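Local coordinates for protein colicin-D (Escherichia coli, PDB 5ZNM) that kills Escherichia coli and closely related bacteria as a bacteriocin toxin that inhibits protein synthesis, its C-terminal domain being a tRNA-cleaving nuclease, at residues K13-N25 against Y264-A276. Numbering follows the deposited sequence.
Sequences KAKAELFSKAGVN and YWRPDAAGTGVEA
Gly273 and Gly271, which both touch the helix, share one acceptor: Asp268 OD1 takes a hydrogen bond from Gly273 N (3.0 Å), from above the carboxylate plane, and a weak one from Gly271 N. The extended Lys15 chain runs along this loop, CB 3.5 Å from Thr272 O and CE 3.4 Å from Gly271 O, and its NZ bonds Gln26. The Phe19 ring is sandwiched within its own segment, Lys15 CG over one face and Val24 CG1 over the other. Its CE1 edge meets Gly273 O near the ring plane at 3.5 Å, while Phe19 CD1 packs on Val274 CG1 at 3.6 Å. Val24, with CG1 anti to its backbone N (chi1 171°), sets CG1 against Pro267 CG (3.9 Å) and CG2 near Trp265 O. In the last helical turn, Ala22 CB lies over one indole face, 3.5 Å from Trp265 CG, in a CH-pi contact; a water links Ala22 O to Trp265 N. His226 and Gln227 of the second subunit bond Asp268 OD2 and Thr272 O. A Schellman motif at Gly23 turns Val24 back onto the sheet, so helix 3-22, the fragment's first, packs on a beta-hairpin whose strand 262-267 is outermost within the chain in the central domain's antiparallel sheet.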
loop_
_atom_site.group_PDB
_atom_site.type_symbol
_atom_site.label_atom_id
_atom_site.label_comp_id
_atom_site.label_asym_id
_atom_site.label_seq_id
_atom_site.Cartn_x
_atom_site.Cartn_y
_atom_site.Cartn_z
ATOM N N LYS A 13 0.428 25.381 17.531
ATOM C CA LYS A 13 -0.571 25.383 18.598
ATOM C C LYS A 13 -1.652 24.345 18.329
ATOM O O LYS A 13 -1.992 23.549 19.213
ATOM C CB LYS A 13 -1.194 26.772 18.759
ATOM C CG LYS A 13 -2.368 26.798 19.752
ATOM C CD LYS A 13 -2.846 28.225 20.050
ATOM C CE LYS A 13 -4.143 28.193 20.852
ATOM N NZ LYS A 13 -4.451 29.485 21.517
ATOM N N ALA A 14 -2.190 24.318 17.099
ATOM C CA ALA A 14 -3.244 23.360 16.769
ATOM C C ALA A 14 -2.753 21.920 16.908
ATOM O O ALA A 14 -3.480 21.049 17.399
ATOM C CB ALA A 14 -3.756 23.614 15.343
ATOM N N LYS A 15 -1.522 21.650 16.466
ATOM C CA LYS A 15 -0.965 20.304 16.577
ATOM C C LYS A 15 -0.790 19.893 18.038
ATOM O O LYS A 15 -1.128 18.764 18.424
ATOM C CB LYS A 15 0.367 20.242 15.831
ATOM C CG LYS A 15 1.164 18.964 16.022
ATOM C CD LYS A 15 2.557 19.180 15.457
ATOM C CE LYS A 15 3.385 17.922 15.440
ATOM N NZ LYS A 15 4.828 18.268 15.214
ATOM N N ALA A 16 -0.256 20.797 18.867
ATOM C CA ALA A 16 -0.075 20.483 20.278
ATOM C C ALA A 16 -1.409 20.208 20.961
ATOM O O ALA A 16 -1.511 19.294 21.789
ATOM C CB ALA A 16 0.657 21.620 20.991
ATOM N N GLU A 17 -2.445 20.989 20.628
ATOM C CA GLU A 17 -3.757 20.784 21.240
ATOM C C GLU A 17 -4.390 19.464 20.798
ATOM O O GLU A 17 -4.989 18.754 21.617
ATOM C CB GLU A 17 -4.679 21.957 20.906
ATOM C CG GLU A 17 -4.329 23.212 21.672
ATOM C CD GLU A 17 -5.227 24.386 21.327
ATOM O OE1 GLU A 17 -5.851 24.375 20.246
ATOM O OE2 GLU A 17 -5.302 25.323 22.149
ATOM N N LEU A 18 -4.293 19.131 19.509
ATOM C CA LEU A 18 -4.816 17.846 19.032
ATOM C C LEU A 18 -4.045 16.689 19.634
ATOM O O LEU A 18 -4.636 15.686 20.063
ATOM C CB LEU A 18 -4.740 17.760 17.505
ATOM C CG LEU A 18 -5.799 18.494 16.699
ATOM C CD1 LEU A 18 -5.380 18.597 15.239
ATOM C CD2 LEU A 18 -7.127 17.773 16.823
ATOM N N PHE A 19 -2.714 16.793 19.631
ATOM C CA PHE A 19 -1.894 15.733 20.202
ATOM C C PHE A 19 -2.209 15.544 21.676
ATOM O O PHE A 19 -2.258 14.410 22.164
ATOM C CB PHE A 19 -0.411 16.042 20.034
ATOM C CG PHE A 19 0.158 15.698 18.668
ATOM C CD1 PHE A 19 -0.650 15.611 17.536
ATOM C CD2 PHE A 19 1.523 15.482 18.528
ATOM C CE1 PHE A 19 -0.103 15.306 16.306
ATOM C CE2 PHE A 19 2.080 15.192 17.286
ATOM C CZ PHE A 19 1.264 15.077 16.181
ATOM N N SER A 20 -2.436 16.642 22.401
ATOM C CA SER A 20 -2.742 16.532 23.826
ATOM C C SER A 20 -4.019 15.741 24.059
ATOM O O SER A 20 -4.052 14.826 24.889
ATOM C CB SER A 20 -2.862 17.920 24.464
ATOM O OG SER A 20 -3.178 17.768 25.836
ATOM N N LYS A 21 -5.091 16.080 23.337
ATOM C CA LYS A 21 -6.345 15.351 23.504
ATOM C C LYS A 21 -6.214 13.894 23.091
ATOM O O LYS A 21 -6.883 13.024 23.669
ATOM C CB LYS A 21 -7.458 16.007 22.695
ATOM C CG LYS A 21 -7.777 17.428 23.103
ATOM C CD LYS A 21 -8.947 17.933 22.280
ATOM C CE LYS A 21 -8.644 19.281 21.643
ATOM N NZ LYS A 21 -9.870 19.916 21.077
ATOM N N ALA A 22 -5.378 13.614 22.097
ATOM C CA ALA A 22 -5.233 12.276 21.541
ATOM C C ALA A 22 -4.209 11.432 22.282
ATOM O O ALA A 22 -4.062 10.250 21.957
ATOM C CB ALA A 22 -4.839 12.362 20.053
ATOM N N GLY A 23 -3.488 12.005 23.247
ATOM C CA GLY A 23 -2.431 11.268 23.921
ATOM C C GLY A 23 -1.215 11.006 23.058
ATOM O O GLY A 23 -0.503 10.021 23.277
ATOM N N VAL A 24 -0.936 11.881 22.094
ATOM C CA VAL A 24 0.101 11.646 21.099
ATOM C C VAL A 24 1.315 12.526 21.381
ATOM O O VAL A 24 1.181 13.709 21.728
ATOM C CB VAL A 24 -0.456 11.893 19.688
ATOM C CG1 VAL A 24 0.668 11.874 18.651
ATOM C CG2 VAL A 24 -1.534 10.851 19.356
ATOM N N ASN A 25 2.501 11.940 21.243
ATOM C CA ASN A 25 3.754 12.679 21.236
ATOM C C ASN A 25 4.357 12.607 19.848
ATOM O O ASN A 25 4.308 11.560 19.200
ATOM C CB ASN A 25 4.764 12.105 22.234
ATOM C CG ASN A 25 4.365 12.339 23.665
ATOM O OD1 ASN A 25 4.500 13.451 24.168
ATOM N ND2 ASN A 25 3.886 11.285 24.345
ATOM N N TYR A 264 -6.349 3.539 19.371
ATOM C CA TYR A 264 -5.354 4.525 19.783
ATOM C C TYR A 264 -5.195 5.548 18.660
ATOM O O TYR A 264 -5.669 5.350 17.534
ATOM C CB TYR A 264 -4.012 3.871 20.148
ATOM C CG TYR A 264 -3.098 3.592 18.982
ATOM C CD1 TYR A 264 -3.438 2.656 18.002
ATOM C CD2 TYR A 264 -1.900 4.268 18.848
ATOM C CE1 TYR A 264 -2.598 2.404 16.927
ATOM C CE2 TYR A 264 -1.061 4.031 17.774
ATOM C CZ TYR A 264 -1.405 3.100 16.821
ATOM O OH TYR A 264 -0.552 2.882 15.755
ATOM N N TRP A 265 -4.531 6.661 18.980
ATOM C CA TRP A 265 -4.312 7.744 18.023
ATOM C C TRP A 265 -2.852 7.790 17.586
ATOM O O TRP A 265 -1.957 7.577 18.406
ATOM C CB TRP A 265 -4.680 9.094 18.640
ATOM C CG TRP A 265 -6.108 9.239 18.967
ATOM C CD1 TRP A 265 -6.717 8.913 20.148
ATOM C CD2 TRP A 265 -7.129 9.754 18.112
ATOM N NE1 TRP A 265 -8.055 9.194 20.077
ATOM C CE2 TRP A 265 -8.336 9.715 18.840
ATOM C CE3 TRP A 265 -7.140 10.251 16.799
ATOM C CZ2 TRP A 265 -9.544 10.146 18.305
ATOM C CZ3 TRP A 265 -8.342 10.685 16.265
ATOM C CH2 TRP A 265 -9.532 10.627 17.021
ATOM N N ARG A 266 -2.613 8.073 16.308
ATOM C CA ARG A 266 -1.291 8.341 15.759
ATOM C C ARG A 266 -1.354 9.607 14.923
ATOM O O ARG A 266 -2.442 10.039 14.520
ATOM C CB ARG A 266 -0.750 7.189 14.888
ATOM C CG ARG A 266 -1.594 6.864 13.650
ATOM C CD ARG A 266 -1.040 5.618 12.893
ATOM N NE ARG A 266 -1.973 5.159 11.871
ATOM C CZ ARG A 266 -2.092 3.894 11.470
ATOM N NH1 ARG A 266 -1.324 2.949 11.997
ATOM N NH2 ARG A 266 -2.995 3.573 10.553
ATOM N N PRO A 267 -0.210 10.237 14.654
ATOM C CA PRO A 267 -0.227 11.414 13.777
ATOM C C PRO A 267 -0.767 11.055 12.401
ATOM O O PRO A 267 -0.644 9.916 11.931
ATOM C CB PRO A 267 1.244 11.845 13.716
ATOM C CG PRO A 267 1.863 11.319 14.983
ATOM C CD PRO A 267 1.133 9.986 15.210
ATOM N N ASP A 268 -1.401 12.038 11.761
ATOM C CA ASP A 268 -1.873 11.821 10.403
ATOM C C ASP A 268 -0.709 11.911 9.415
ATOM O O ASP A 268 0.457 12.098 9.786
ATOM C CB ASP A 268 -3.006 12.791 10.061
ATOM C CG ASP A 268 -2.588 14.265 10.117
ATOM O OD1 ASP A 268 -1.386 14.570 10.230
ATOM O OD2 ASP A 268 -3.492 15.120 10.049
ATOM N N ALA A 269 -1.026 11.720 8.131
ATOM C CA ALA A 269 0.020 11.653 7.111
ATOM C C ALA A 269 0.834 12.948 7.047
ATOM O O ALA A 269 2.059 12.913 6.870
ATOM C CB ALA A 269 -0.602 11.324 5.746
ATOM N N ALA A 270 0.167 14.100 7.181
ATOM C CA ALA A 270 0.855 15.385 7.202
ATOM C C ALA A 270 1.710 15.557 8.448
ATOM O O ALA A 270 2.643 16.365 8.435
ATOM C CB ALA A 270 -0.165 16.527 7.121
ATOM N N GLY A 271 1.410 14.817 9.512
ATOM C CA GLY A 271 2.134 14.900 10.759
ATOM C C GLY A 271 1.684 16.011 11.676
ATOM O O GLY A 271 2.244 16.148 12.773
ATOM N N THR A 272 0.685 16.803 11.275
ATOM C CA THR A 272 0.224 17.952 12.045
ATOM C C THR A 272 -1.144 17.739 12.667
ATOM O O THR A 272 -1.609 18.597 13.425
ATOM C CB THR A 272 0.189 19.202 11.149
ATOM O OG1 THR A 272 -0.615 18.933 9.990
ATOM C CG2 THR A 272 1.605 19.563 10.722
ATOM N N GLY A 273 -1.806 16.631 12.351
ATOM C CA GLY A 273 -3.079 16.270 12.939
ATOM C C GLY A 273 -3.037 14.821 13.400
ATOM O O GLY A 273 -1.948 14.254 13.531
ATOM N N VAL A 274 -4.194 14.205 13.651
ATOM C CA VAL A 274 -4.241 12.873 14.252
ATOM C C VAL A 274 -5.271 12.002 13.545
ATOM O O VAL A 274 -6.203 12.490 12.899
ATOM C CB VAL A 274 -4.556 12.912 15.775
ATOM C CG1 VAL A 274 -3.481 13.682 16.534
ATOM C CG2 VAL A 274 -5.915 13.523 16.033
ATOM N N GLU A 275 -5.094 10.684 13.685
ATOM C CA GLU A 275 -6.042 9.724 13.135
ATOM C C GLU A 275 -6.201 8.561 14.097
ATOM O O GLU A 275 -5.228 8.113 14.711
ATOM C CB GLU A 275 -5.605 9.192 11.755
ATOM C CG GLU A 275 -4.232 8.593 11.715
ATOM C CD GLU A 275 -3.912 7.951 10.365
ATOM O OE1 GLU A 275 -4.289 8.514 9.307
ATOM O OE2 GLU A 275 -3.272 6.886 10.369
ATOM N N ALA A 276 -7.436 8.091 14.235
ATOM C CA ALA A 276 -7.742 6.988 15.136
ATOM C C ALA A 276 -7.518 5.656 14.423
ATOM O O ALA A 276 -7.869 5.498 13.249
ATOM C CB ALA A 276 -9.188 7.079 15.629
HETATM O O HOH W 1 -3.913 7.304 21.857
#